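Local coordinates for protein cytosol aminopeptidase (Staphylococcus aureus subsp. aureus, PDB 3KZW) that probably acts as a metal-dependent leucyl aminopeptidase, releasing N-terminal amino acids, leucine among them, from peptides, at residues L421-E426 with V509-Q514; N454-N457 with L463-A466; T84-Q89 with Y93-V98; R204-M209 with Q217-D222; H117-I122 with M149-Q154. All coordinates share one frame; numbering follows the deposited sequence.

In the fold
Along the chain the order is contact 3, contact 5, contact 4, then contact 1, with contact 2 nested in the loop that contact 1 closes. Contacts 3 and 5 belong to the N-terminal alpha/beta domain. They touch, with centres about 19 Å apart: strand 91-101 packs on the next helix, 108-124. Contacts 4 and 2 lie in the catalytic domain, with about 29 Å between their centres. Contact 1 joins helix 414-426 to the C-terminal helix 505-512. K513 of contact 1 touches M149 of contact 5, so the end of the chain meets the N-terminal domain. Contacts 2 and 3 lie farthest apart, about 59 Å between centres.

Contact 1 (L421-E426 with V509-Q514); sequences LQISSE and VQWLKQ
I423 carries this contact, and its two branches go to different partners. CG1 lies beside the backbone N (chi1 -75°), which leaves CG2 anti to it. I423 CG2 rests on the aliphatic part of Q510, 3.7 Å from Q510 CG. Q510 CG stands anti to its backbone N (chi1 -174°), and CB and CG both lie against this methyl; the bend at chi2 then turns the amide. The other branch ends in CD1, which comes to the rim of the W511 indole. I423 CD1 lies near the ring plane, 3.8 Å from W511 CD1, and so meets an edge and not a face. The indole itself leads away from helix 414-426. Q514 reaches I423 from the opposite direction on an extended chain. Its OE1 is 3.7 Å from I423 CD1. Q514 NE2 makes a weak hydrogen bond of 3.4 Å to Q510 OE1. No hydrogen bond joins the two segments, and the grip is mainly apolar. I423 and S424 also touch T507 of helix 505-512. Beyond the contact, W511 packs on V386 and M388 of strand 386-391 and on I278 of strand 278-285, while V509 and L512 lean on helix 308-322.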
# COMPACT_ATOMS: atom_id res chain seq x y z
N LEU A 421 -5.26 4.83 -39.33
CA LEU A 421 -6.43 4.72 -38.46
C LEU A 421 -7.64 4.17 -39.22
O LEU A 421 -8.46 3.45 -38.64
CB LEU A 421 -6.77 6.07 -37.82
CG LEU A 421 -5.80 6.69 -36.81
CD1 LEU A 421 -6.24 8.09 -36.45
CD2 LEU A 421 -5.64 5.83 -35.56
N GLN A 422 -7.73 4.50 -40.50
CA GLN A 422 -8.78 3.95 -41.37
C GLN A 422 -8.54 2.47 -41.68
O GLN A 422 -9.45 1.65 -41.55
CB GLN A 422 -8.89 4.75 -42.67
CG GLN A 422 -10.09 5.68 -42.73
CD GLN A 422 -11.41 4.93 -42.78
OE1 GLN A 422 -11.57 3.98 -43.56
NE2 GLN A 422 -12.37 5.35 -41.96
N ILE A 423 -7.32 2.16 -42.10
CA ILE A 423 -6.94 0.80 -42.48
C ILE A 423 -7.13 -0.17 -41.31
O ILE A 423 -7.68 -1.26 -41.48
CB ILE A 423 -5.47 0.75 -43.00
CG1 ILE A 423 -5.39 1.32 -44.42
CG2 ILE A 423 -4.92 -0.68 -42.97
CD1 ILE A 423 -4.01 1.79 -44.83
N SER A 424 -6.70 0.25 -40.12
CA SER A 424 -6.78 -0.59 -38.92
C SER A 424 -8.22 -0.95 -38.56
O SER A 424 -8.49 -2.09 -38.19
CB SER A 424 -6.09 0.09 -37.74
OG SER A 424 -6.83 1.21 -37.29
N SER A 425 -9.13 0.01 -38.70
CA SER A 425 -10.54 -0.22 -38.40
C SER A 425 -11.18 -1.19 -39.39
O SER A 425 -12.22 -1.78 -39.11
CB SER A 425 -11.31 1.10 -38.35
OG SER A 425 -11.38 1.70 -39.64
N GLU A 426 -10.55 -1.34 -40.55
CA GLU A 426 -11.03 -2.24 -41.60
C GLU A 426 -10.47 -3.66 -41.48
O GLU A 426 -11.02 -4.59 -42.07
CB GLU A 426 -10.71 -1.66 -42.98
CG GLU A 426 -11.53 -0.43 -43.35
CD GLU A 426 -11.01 0.28 -44.58
OE1 GLU A 426 -9.95 -0.11 -45.11
OE2 GLU A 426 -11.68 1.25 -45.03
N VAL A 509 1.08 -4.03 -42.94
CA VAL A 509 1.19 -4.78 -44.20
C VAL A 509 0.19 -4.25 -45.23
O VAL A 509 0.55 -4.01 -46.39
CB VAL A 509 1.03 -6.31 -43.98
CG1 VAL A 509 0.80 -7.05 -45.30
CG2 VAL A 509 2.25 -6.88 -43.27
N GLN A 510 -1.05 -4.07 -44.79
CA GLN A 510 -2.10 -3.51 -45.64
C GLN A 510 -1.74 -2.11 -46.14
O GLN A 510 -1.98 -1.79 -47.31
CB GLN A 510 -3.44 -3.50 -44.90
CG GLN A 510 -4.65 -3.08 -45.73
CD GLN A 510 -4.85 -3.95 -46.96
OE1 GLN A 510 -4.97 -3.43 -48.08
NE2 GLN A 510 -4.88 -5.27 -46.77
N TRP A 511 -1.16 -1.30 -45.26
CA TRP A 511 -0.70 0.04 -45.60
C TRP A 511 0.46 0.00 -46.60
O TRP A 511 0.51 0.81 -47.53
CB TRP A 511 -0.29 0.81 -44.34
CG TRP A 511 0.20 2.20 -44.63
CD1 TRP A 511 -0.56 3.31 -44.88
CD2 TRP A 511 1.57 2.62 -44.72
NE1 TRP A 511 0.25 4.39 -45.11
CE2 TRP A 511 1.56 4.00 -45.02
CE3 TRP A 511 2.80 1.96 -44.57
CZ2 TRP A 511 2.74 4.74 -45.17
CZ3 TRP A 511 3.97 2.70 -44.72
CH2 TRP A 511 3.93 4.08 -45.02
N LEU A 512 1.38 -0.94 -46.39
CA LEU A 512 2.52 -1.12 -47.29
C LEU A 512 2.10 -1.57 -48.68
O LEU A 512 2.74 -1.22 -49.67
CB LEU A 512 3.52 -2.13 -46.70
CG LEU A 512 4.40 -1.70 -45.53
CD1 LEU A 512 5.19 -2.89 -45.02
CD2 LEU A 512 5.34 -0.56 -45.91
N LYS A 513 1.01 -2.34 -48.75
CA LYS A 513 0.45 -2.79 -50.02
C LYS A 513 -0.08 -1.64 -50.87
O LYS A 513 -0.25 -1.79 -52.08
CB LYS A 513 -0.68 -3.80 -49.77
CG LYS A 513 -0.21 -5.22 -49.47
CD LYS A 513 -1.37 -6.15 -49.13
CE LYS A 513 -2.24 -6.45 -50.36
NZ LYS A 513 -3.42 -7.29 -50.02
N GLN A 514 -0.34 -0.50 -50.23
CA GLN A 514 -0.94 0.65 -50.90
C GLN A 514 0.06 1.75 -51.28
O GLN A 514 -0.34 2.86 -51.64
CB GLN A 514 -2.07 1.22 -50.04
CG GLN A 514 -3.25 0.27 -49.86
CD GLN A 514 -4.28 0.78 -48.86
OE1 GLN A 514 -4.27 1.95 -48.48
NE2 GLN A 514 -5.19 -0.10 -48.45

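Contact 2 (N454-N457 with L463-A466); sequences NHTN and LFAA
T456 CG2 sits over one face of the F464 ring. The CH-pi distance from T456 CG2 to the F464 ring centroid is 4.1 Å, and the methyl lies 29° off the ring normal. T456 CB also comes close, 3.9 Å from F464 CD2. The methyl lies between the backbone N and the carbonyl carbon because OG1 takes the anti place (chi1 -180°). T456 OG1 is held by the backbone N of G458. Farther along the ring, F464 CE1 meets backbone atoms and not side chains: it is 3.6 Å from N454 C and 3.6 Å from H455 N. The phenylalanine of helix 461-470 thus packs against the loop that leads into its own helix. That loop lies against the family signature NTDAEGRL, N363 to L370, which in relatives supplies metal ligands of the active site. N454 points away from F464 and binds the signature region: OD1 takes the N-H of M362, and ND2 donates to N363 O and A366 O. The other side of the contact is looser. The H455 side chain turns away from the helix and touches N363 instead. N457 is exposed, makes no contact with segment 463-466, and packs on N298 of a neighbouring subunit.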
# COMPACT_ATOMS: atom_id res chain seq x y z
N ASN A 454 13.70 11.74 -18.68
CA ASN A 454 12.97 10.60 -19.23
C ASN A 454 11.65 10.28 -18.52
O ASN A 454 10.94 9.35 -18.90
CB ASN A 454 13.86 9.35 -19.31
CG ASN A 454 13.92 8.56 -18.00
OD1 ASN A 454 14.01 9.13 -16.91
ND2 ASN A 454 13.87 7.24 -18.11
N HIS A 455 11.32 11.05 -17.48
CA HIS A 455 10.14 10.76 -16.67
C HIS A 455 9.55 12.00 -16.02
O HIS A 455 10.27 12.89 -15.58
CB HIS A 455 10.48 9.72 -15.60
CG HIS A 455 9.29 9.16 -14.89
ND1 HIS A 455 9.03 9.41 -13.56
CD2 HIS A 455 8.29 8.34 -15.31
CE1 HIS A 455 7.92 8.78 -13.20
NE2 HIS A 455 7.46 8.12 -14.25
N THR A 456 8.22 12.05 -15.97
CA THR A 456 7.49 13.09 -15.26
C THR A 456 6.69 12.48 -14.11
O THR A 456 6.18 11.35 -14.22
CB THR A 456 6.54 13.89 -16.20
OG1 THR A 456 5.85 14.90 -15.46
CG2 THR A 456 5.51 12.96 -16.88
N ASN A 457 6.58 13.22 -13.01
CA ASN A 457 5.74 12.79 -11.90
C ASN A 457 4.28 13.22 -12.10
O ASN A 457 3.39 12.77 -11.37
CB ASN A 457 6.29 13.29 -10.57
CG ASN A 457 7.54 12.53 -10.14
OD1 ASN A 457 7.53 11.30 -10.04
ND2 ASN A 457 8.62 13.27 -9.89
N LEU A 463 1.53 10.38 -23.13
CA LEU A 463 1.77 11.52 -24.01
C LEU A 463 3.22 12.00 -23.87
O LEU A 463 3.87 12.36 -24.86
CB LEU A 463 0.80 12.67 -23.73
CG LEU A 463 -0.69 12.42 -23.45
CD1 LEU A 463 -1.38 13.76 -23.27
CD2 LEU A 463 -1.38 11.61 -24.54
N PHE A 464 3.71 12.00 -22.63
CA PHE A 464 5.10 12.36 -22.34
C PHE A 464 6.08 11.42 -23.05
O PHE A 464 7.01 11.88 -23.71
CB PHE A 464 5.35 12.33 -20.82
CG PHE A 464 6.74 12.76 -20.43
CD1 PHE A 464 7.79 11.86 -20.45
CD2 PHE A 464 6.99 14.06 -20.03
CE1 PHE A 464 9.07 12.25 -20.09
CE2 PHE A 464 8.27 14.46 -19.66
CZ PHE A 464 9.31 13.55 -19.69
N ALA A 465 5.86 10.11 -22.90
CA ALA A 465 6.70 9.10 -23.53
C ALA A 465 6.76 9.28 -25.05
O ALA A 465 7.84 9.19 -25.65
CB ALA A 465 6.21 7.71 -23.18
N ALA A 466 5.61 9.56 -25.66
CA ALA A 466 5.51 9.78 -27.09
C ALA A 466 6.30 11.01 -27.52
O ALA A 466 7.00 10.99 -28.53
CB ALA A 466 4.05 9.91 -27.50

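Contact 3 (T84-Q89 with Y93-V98); sequences TAFDVQ and YRLITV
T84 and L95 form a hydrogen-bonded antiparallel pair across the strands. T84 N gives to L95 O at 3.1 Å, and L95 N gives to T84 O at 2.9 Å. F86 and Y93 form the next such pair, with F86 N to Y93 O and Y93 N to F86 O both 2.8 Å, the latter with an N-H...O angle of 163°. A85 and R94, between them, are a non-hydrogen-bonded pair. This is the beta hairpin of strands 81-88 and 91-101. The side chains of T84, F86, Y93 and L95 share one face. F86 CG is anti to the backbone N (chi1 -167°), which puts the ring beside L95. L95 CD2 lies over that F86 ring, 4.0 Å from its centroid, in a CH-pi contact. F86 CB and L95 CB are 3.6 Å apart. Near the turn, V88 CG1 packs on Y93 CD1 at 3.5 Å. Helix 62-70 covers this face: L65 touches L95, and S64 and L68 touch F86. The F56 ring stacks edge-to-face with Y93. Strand 81-88 is outermost in its own chain, and T84 OG1 bonds to A85 N of a neighbouring subunit and vice versa. These reciprocal bonds tie the edge strands of two subunits together through uncharged groups.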
# COMPACT_ATOMS: atom_id res chain seq x y z
N THR A 84 -22.90 -33.15 -38.11
CA THR A 84 -23.95 -34.16 -38.27
C THR A 84 -23.57 -35.22 -39.30
O THR A 84 -22.73 -34.99 -40.17
CB THR A 84 -25.31 -33.51 -38.66
OG1 THR A 84 -26.31 -34.53 -38.78
CG2 THR A 84 -25.21 -32.75 -39.98
N ALA A 85 -24.19 -36.39 -39.18
CA ALA A 85 -24.12 -37.40 -40.22
C ALA A 85 -24.93 -36.91 -41.41
O ALA A 85 -26.06 -36.42 -41.24
CB ALA A 85 -24.66 -38.73 -39.72
N PHE A 86 -24.36 -37.01 -42.60
CA PHE A 86 -24.98 -36.46 -43.80
C PHE A 86 -24.92 -37.45 -44.95
O PHE A 86 -23.84 -37.82 -45.41
CB PHE A 86 -24.30 -35.14 -44.18
CG PHE A 86 -25.05 -34.33 -45.21
CD1 PHE A 86 -26.30 -33.80 -44.92
CD2 PHE A 86 -24.49 -34.09 -46.46
CE1 PHE A 86 -26.99 -33.05 -45.87
CE2 PHE A 86 -25.17 -33.33 -47.41
CZ PHE A 86 -26.42 -32.81 -47.12
N ASP A 87 -26.09 -37.88 -45.41
CA ASP A 87 -26.19 -38.80 -46.53
C ASP A 87 -26.30 -38.08 -47.86
O ASP A 87 -27.24 -37.31 -48.09
CB ASP A 87 -27.38 -39.75 -46.35
CG ASP A 87 -27.07 -40.91 -45.40
OD1 ASP A 87 -25.92 -41.04 -44.94
OD2 ASP A 87 -28.01 -41.69 -45.13
N VAL A 88 -25.33 -38.31 -48.73
CA VAL A 88 -25.44 -37.91 -50.13
C VAL A 88 -25.11 -39.12 -51.00
O VAL A 88 -24.00 -39.65 -50.97
CB VAL A 88 -24.60 -36.64 -50.48
CG1 VAL A 88 -23.16 -36.75 -49.97
CG2 VAL A 88 -24.64 -36.34 -51.97
N GLN A 89 -26.12 -39.55 -51.77
CA GLN A 89 -26.10 -40.83 -52.50
C GLN A 89 -26.04 -42.01 -51.52
O GLN A 89 -26.83 -42.07 -50.57
CB GLN A 89 -24.99 -40.88 -53.56
CG GLN A 89 -25.16 -39.85 -54.67
CD GLN A 89 -24.05 -39.91 -55.70
OE1 GLN A 89 -23.11 -39.10 -55.66
NE2 GLN A 89 -24.14 -40.85 -56.64
N TYR A 93 -21.47 -39.17 -44.94
CA TYR A 93 -20.40 -38.20 -44.75
C TYR A 93 -20.47 -37.55 -43.37
O TYR A 93 -21.55 -37.43 -42.78
CB TYR A 93 -20.46 -37.11 -45.83
CG TYR A 93 -19.90 -37.54 -47.17
CD1 TYR A 93 -20.66 -38.28 -48.07
CD2 TYR A 93 -18.60 -37.18 -47.55
CE1 TYR A 93 -20.15 -38.67 -49.30
CE2 TYR A 93 -18.08 -37.57 -48.78
CZ TYR A 93 -18.86 -38.31 -49.65
OH TYR A 93 -18.35 -38.69 -50.88
N ARG A 94 -19.32 -37.13 -42.87
CA ARG A 94 -19.25 -36.28 -41.69
C ARG A 94 -19.37 -34.84 -42.16
O ARG A 94 -18.45 -34.31 -42.79
CB ARG A 94 -17.94 -36.50 -40.93
CG ARG A 94 -17.86 -35.75 -39.60
CD ARG A 94 -16.48 -35.87 -38.98
NE ARG A 94 -16.40 -35.16 -37.71
CZ ARG A 94 -15.32 -35.11 -36.94
NH1 ARG A 94 -14.20 -35.72 -37.30
NH2 ARG A 94 -15.36 -34.43 -35.80
N LEU A 95 -20.50 -34.21 -41.87
CA LEU A 95 -20.73 -32.82 -42.26
C LEU A 95 -20.30 -31.87 -41.15
O LEU A 95 -20.71 -32.01 -40.00
CB LEU A 95 -22.20 -32.60 -42.63
CG LEU A 95 -22.64 -31.19 -43.05
CD1 LEU A 95 -21.85 -30.70 -44.25
CD2 LEU A 95 -24.14 -31.17 -43.34
N ILE A 96 -19.47 -30.89 -41.52
CA ILE A 96 -19.04 -29.85 -40.60
C ILE A 96 -19.58 -28.50 -41.06
O ILE A 96 -19.30 -28.04 -42.17
CB ILE A 96 -17.50 -29.80 -40.44
CG1 ILE A 96 -16.99 -31.13 -39.86
CG2 ILE A 96 -17.08 -28.63 -39.54
CD1 ILE A 96 -15.50 -31.34 -40.00
N THR A 97 -20.37 -27.88 -40.20
CA THR A 97 -21.06 -26.64 -40.49
C THR A 97 -20.51 -25.50 -39.64
O THR A 97 -20.33 -25.66 -38.43
CB THR A 97 -22.59 -26.82 -40.28
OG1 THR A 97 -23.18 -27.31 -41.49
CG2 THR A 97 -23.27 -25.51 -39.88
N VAL A 98 -20.23 -24.37 -40.28
CA VAL A 98 -19.90 -23.13 -39.58
C VAL A 98 -20.88 -22.03 -39.98
O VAL A 98 -21.11 -21.79 -41.16
CB VAL A 98 -18.41 -22.71 -39.78
CG1 VAL A 98 -18.07 -22.52 -41.25
CG2 VAL A 98 -18.07 -21.47 -38.97

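Contact 4 (R204-M209 with Q217-D222); sequences RDFSNM and QTFAED
F206 and F219 form a T-shaped aromatic pair. The edge of F219 is turned to the face of F206. The ring planes stand at 70°, and the centroids of the F206 and F219 rings are 5.1 Å apart. F219 CE1 does the touching. It lies over one F206 face, offset toward the rim, 3.5 Å from F206 CD1 and 3.6 Å from F206 CG. The CB of F219 does not aim at helix 188-208, but CG stands anti to the backbone N (chi1 -175°), which carries the ring across to its partner.

The second kind of contact is aliphatic. D222 CB meets the rim of the F206 ring near its plane, 3.7 Å from F206 CE1. D222 lies one turn after F219, so the two residues take a face and an edge of the same phenylalanine. The F206 and D222 side chains run antiparallel past one another, with ring and carboxylate planes 38° apart.

Polar bonds stay within each segment or go outward. Q217 NE2 donates to E221 OE2 at 2.9 Å, one helical turn on, and meets it from above the carboxylate plane. The R204 guanidinium bonds to backbone oxygens of R157, N495 and P500.

The contact joins the end of helix 188-208 to helix 216-226 across a short connection. Helix 308-322 touches both, through A311 on F206 and A310 on F219. A220 packs on V264 of strand 262-269, while S207 touches P500 of strand 499-500.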
# COMPACT_ATOMS: atom_id res chain seq x y z
N ARG A 204 5.17 -14.05 -33.01
CA ARG A 204 4.68 -14.73 -31.82
C ARG A 204 5.73 -15.66 -31.21
O ARG A 204 5.86 -15.73 -29.99
CB ARG A 204 3.42 -15.54 -32.14
CG ARG A 204 2.15 -14.73 -32.22
CD ARG A 204 1.03 -15.59 -32.75
NE ARG A 204 -0.29 -15.04 -32.45
CZ ARG A 204 -1.43 -15.56 -32.89
NH1 ARG A 204 -1.44 -16.64 -33.66
NH2 ARG A 204 -2.58 -14.98 -32.55
N ASP A 205 6.45 -16.38 -32.08
CA ASP A 205 7.50 -17.30 -31.64
C ASP A 205 8.61 -16.59 -30.87
O ASP A 205 9.05 -17.07 -29.83
CB ASP A 205 8.08 -18.07 -32.83
CG ASP A 205 7.23 -19.27 -33.23
OD1 ASP A 205 6.31 -19.65 -32.48
OD2 ASP A 205 7.50 -19.85 -34.31
N PHE A 206 9.05 -15.44 -31.39
CA PHE A 206 10.05 -14.63 -30.71
C PHE A 206 9.54 -14.11 -29.37
O PHE A 206 10.27 -14.09 -28.39
CB PHE A 206 10.50 -13.45 -31.58
CG PHE A 206 11.45 -13.83 -32.68
CD1 PHE A 206 12.66 -14.46 -32.39
CD2 PHE A 206 11.15 -13.54 -34.01
CE1 PHE A 206 13.55 -14.81 -33.40
CE2 PHE A 206 12.03 -13.89 -35.03
CZ PHE A 206 13.24 -14.52 -34.73
N SER A 207 8.27 -13.72 -29.34
CA SER A 207 7.65 -13.16 -28.14
C SER A 207 7.45 -14.22 -27.05
O SER A 207 7.69 -13.95 -25.87
CB SER A 207 6.32 -12.49 -28.48
OG SER A 207 6.50 -11.46 -29.44
N ASN A 208 7.02 -15.41 -27.45
CA ASN A 208 6.77 -16.51 -26.51
C ASN A 208 8.04 -17.13 -25.93
O ASN A 208 8.00 -17.79 -24.90
CB ASN A 208 5.91 -17.59 -27.17
CG ASN A 208 4.43 -17.34 -27.02
OD1 ASN A 208 3.95 -16.98 -25.93
ND2 ASN A 208 3.68 -17.53 -28.10
N MET A 209 9.16 -16.90 -26.61
CA MET A 209 10.46 -17.43 -26.20
C MET A 209 10.83 -16.98 -24.79
O MET A 209 10.69 -15.79 -24.48
CB MET A 209 11.53 -16.97 -27.19
CG MET A 209 12.64 -17.98 -27.41
SD MET A 209 12.16 -19.25 -28.59
CE MET A 209 12.40 -18.35 -30.13
N GLN A 217 21.59 -11.03 -27.79
CA GLN A 217 22.54 -11.67 -28.69
C GLN A 217 21.87 -12.75 -29.54
O GLN A 217 21.98 -12.73 -30.76
CB GLN A 217 23.71 -12.26 -27.91
CG GLN A 217 24.77 -12.93 -28.78
CD GLN A 217 25.78 -13.72 -27.98
OE1 GLN A 217 26.25 -13.28 -26.92
NE2 GLN A 217 26.14 -14.90 -28.48
N THR A 218 21.18 -13.68 -28.88
CA THR A 218 20.54 -14.81 -29.57
C THR A 218 19.38 -14.35 -30.44
O THR A 218 19.09 -14.97 -31.47
CB THR A 218 20.05 -15.91 -28.59
OG1 THR A 218 19.07 -15.35 -27.70
CG2 THR A 218 21.21 -16.49 -27.79
N PHE A 219 18.72 -13.27 -30.03
CA PHE A 219 17.66 -12.65 -30.81
C PHE A 219 18.22 -12.11 -32.13
O PHE A 219 17.64 -12.34 -33.19
CB PHE A 219 16.98 -11.54 -30.01
CG PHE A 219 15.78 -10.92 -30.69
CD1 PHE A 219 14.90 -11.69 -31.44
CD2 PHE A 219 15.52 -9.56 -30.56
CE1 PHE A 219 13.79 -11.11 -32.07
CE2 PHE A 219 14.42 -8.97 -31.17
CZ PHE A 219 13.55 -9.75 -31.92
N ALA A 220 19.35 -11.41 -32.05
CA ALA A 220 20.06 -10.92 -33.23
C ALA A 220 20.51 -12.07 -34.14
O ALA A 220 20.30 -12.03 -35.35
CB ALA A 220 21.25 -10.06 -32.83
N GLU A 221 21.11 -13.10 -33.53
CA GLU A 221 21.58 -14.28 -34.25
C GLU A 221 20.46 -15.01 -34.98
O GLU A 221 20.65 -15.49 -36.10
CB GLU A 221 22.31 -15.23 -33.30
CG GLU A 221 23.68 -14.74 -32.85
CD GLU A 221 24.27 -15.56 -31.71
OE1 GLU A 221 23.61 -16.52 -31.23
OE2 GLU A 221 25.40 -15.24 -31.28
N ASP A 222 19.29 -15.09 -34.34
CA ASP A 222 18.13 -15.75 -34.93
C ASP A 222 17.60 -15.00 -36.15
O ASP A 222 17.16 -15.62 -37.12
CB ASP A 222 17.01 -15.93 -33.89
CG ASP A 222 17.26 -17.09 -32.94
OD1 ASP A 222 18.37 -17.69 -32.97
OD2 ASP A 222 16.35 -17.41 -32.15

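Contact 5 (H117-I122 with M149-Q154); sequences HLFQYI and MACGIQ
Q154 NE2 gives hydrogen bonds to two oxygens, L112 O and N495 OD1. Q154 OE1 accepts from R157 NE, so both ends of this buried amide are satisfied. Around it, helices 108-124 and 144-157 pack together in the N-terminal alpha/beta domain. Helix 108-124 belongs to the beta-alpha-beta crossover between the parallel strands 91-101 and 129-133. The Q154 amide leads away from segment 117-122, and it is the CB and backbone of Q154 that meet F119. F119 CD2 is 3.8 Å from Q154 C and 4.2 Å from Q154 CB.

F119 is the one residue of segment 117-122 that carries the contact. Its CG lies anti to the carbonyl carbon (chi1 -67°), and the ring reaches across to helix 144-157. F119 CE2 approaches C151 O at 3.3 Å, obliquely to the ring. No hydrogen bond crosses between the two segments.

Strand 25-29 adds a further wall, with M25 on F119 and F27 on C151, while W115 of helix 108-124 packs on A150, C151 and Q154.

The thiol makes a sulfur-aromatic contact. C151 SG lies in the plane of the F119 ring at its edge, 5.0 Å from the ring centroid, with F119 CZ the nearest ring atom to SG at 3.7 Å.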
# COMPACT_ATOMS: atom_id res chain seq x y z
N HIS A 117 -12.73 -20.17 -35.97
CA HIS A 117 -13.37 -21.27 -35.25
C HIS A 117 -13.37 -22.58 -36.04
O HIS A 117 -13.25 -23.66 -35.46
CB HIS A 117 -14.79 -20.91 -34.81
CG HIS A 117 -14.85 -19.93 -33.68
ND1 HIS A 117 -15.96 -19.17 -33.41
CD2 HIS A 117 -13.93 -19.59 -32.75
CE1 HIS A 117 -15.73 -18.40 -32.36
NE2 HIS A 117 -14.50 -18.63 -31.94
N LEU A 118 -13.51 -22.47 -37.36
CA LEU A 118 -13.51 -23.63 -38.25
C LEU A 118 -12.18 -24.37 -38.22
O LEU A 118 -12.14 -25.56 -37.91
CB LEU A 118 -13.87 -23.23 -39.68
CG LEU A 118 -13.89 -24.34 -40.74
CD1 LEU A 118 -15.01 -25.35 -40.47
CD2 LEU A 118 -14.02 -23.76 -42.14
N PHE A 119 -11.09 -23.67 -38.54
CA PHE A 119 -9.76 -24.27 -38.58
C PHE A 119 -9.29 -24.78 -37.21
O PHE A 119 -8.54 -25.76 -37.13
CB PHE A 119 -8.73 -23.30 -39.18
CG PHE A 119 -8.95 -23.00 -40.64
CD1 PHE A 119 -9.15 -24.03 -41.56
CD2 PHE A 119 -8.95 -21.69 -41.09
CE1 PHE A 119 -9.35 -23.75 -42.91
CE2 PHE A 119 -9.15 -21.40 -42.44
CZ PHE A 119 -9.35 -22.43 -43.35
N GLN A 120 -9.74 -24.13 -36.14
CA GLN A 120 -9.47 -24.58 -34.78
C GLN A 120 -10.16 -25.91 -34.49
O GLN A 120 -9.59 -26.78 -33.85
CB GLN A 120 -9.90 -23.53 -33.76
CG GLN A 120 -8.91 -22.39 -33.60
CD GLN A 120 -9.43 -21.26 -32.73
OE1 GLN A 120 -10.58 -21.28 -32.28
NE2 GLN A 120 -8.60 -20.25 -32.51
N TYR A 121 -11.40 -26.05 -34.97
CA TYR A 121 -12.14 -27.30 -34.84
C TYR A 121 -11.49 -28.42 -35.65
O TYR A 121 -11.33 -29.53 -35.15
CB TYR A 121 -13.61 -27.11 -35.25
CG TYR A 121 -14.44 -28.36 -35.04
CD1 TYR A 121 -14.93 -28.69 -33.78
CD2 TYR A 121 -14.73 -29.21 -36.10
CE1 TYR A 121 -15.69 -29.83 -33.58
CE2 TYR A 121 -15.49 -30.37 -35.91
CZ TYR A 121 -15.97 -30.67 -34.65
OH TYR A 121 -16.72 -31.81 -34.46
N ILE A 122 -11.12 -28.10 -36.89
CA ILE A 122 -10.45 -29.05 -37.78
C ILE A 122 -9.19 -29.63 -37.15
O ILE A 122 -8.97 -30.84 -37.20
CB ILE A 122 -10.12 -28.40 -39.17
CG1 ILE A 122 -11.39 -27.92 -39.89
CG2 ILE A 122 -9.32 -29.35 -40.06
CD1 ILE A 122 -12.49 -28.97 -40.03
N MET A 149 -8.58 -14.02 -48.29
CA MET A 149 -7.52 -13.44 -47.46
C MET A 149 -7.68 -13.91 -46.02
O MET A 149 -6.73 -14.42 -45.42
CB MET A 149 -7.58 -11.91 -47.51
CG MET A 149 -6.33 -11.20 -47.00
SD MET A 149 -4.94 -11.25 -48.15
CE MET A 149 -5.61 -10.37 -49.57
N ALA A 150 -8.89 -13.74 -45.48
CA ALA A 150 -9.22 -14.17 -44.12
C ALA A 150 -9.01 -15.67 -43.95
O ALA A 150 -8.48 -16.11 -42.92
CB ALA A 150 -10.66 -13.79 -43.79
N CYS A 151 -9.41 -16.44 -44.96
CA CYS A 151 -9.20 -17.88 -44.99
C CYS A 151 -7.73 -18.24 -44.86
O CYS A 151 -7.36 -19.11 -44.06
CB CYS A 151 -9.78 -18.47 -46.28
SG CYS A 151 -9.80 -20.27 -46.36
N GLY A 152 -6.88 -17.56 -45.63
CA GLY A 152 -5.44 -17.78 -45.60
C GLY A 152 -4.77 -17.43 -44.28
O GLY A 152 -3.96 -18.21 -43.76
N ILE A 153 -5.11 -16.26 -43.74
CA ILE A 153 -4.53 -15.78 -42.48
C ILE A 153 -4.90 -16.70 -41.32
O ILE A 153 -4.02 -17.16 -40.58
CB ILE A 153 -4.95 -14.32 -42.15
CG1 ILE A 153 -4.45 -13.36 -43.23
CG2 ILE A 153 -4.42 -13.89 -40.78
CD1 ILE A 153 -5.12 -11.99 -43.22
N GLN A 154 -6.19 -16.99 -41.18
CA GLN A 154 -6.69 -17.78 -40.06
C GLN A 154 -6.24 -19.24 -40.08
O GLN A 154 -6.20 -19.89 -39.04
CB GLN A 154 -8.22 -17.70 -39.97
CG GLN A 154 -8.78 -16.31 -39.69
CD GLN A 154 -8.30 -15.72 -38.38
OE1 GLN A 154 -7.15 -15.29 -38.26
NE2 GLN A 154 -9.18 -15.67 -37.39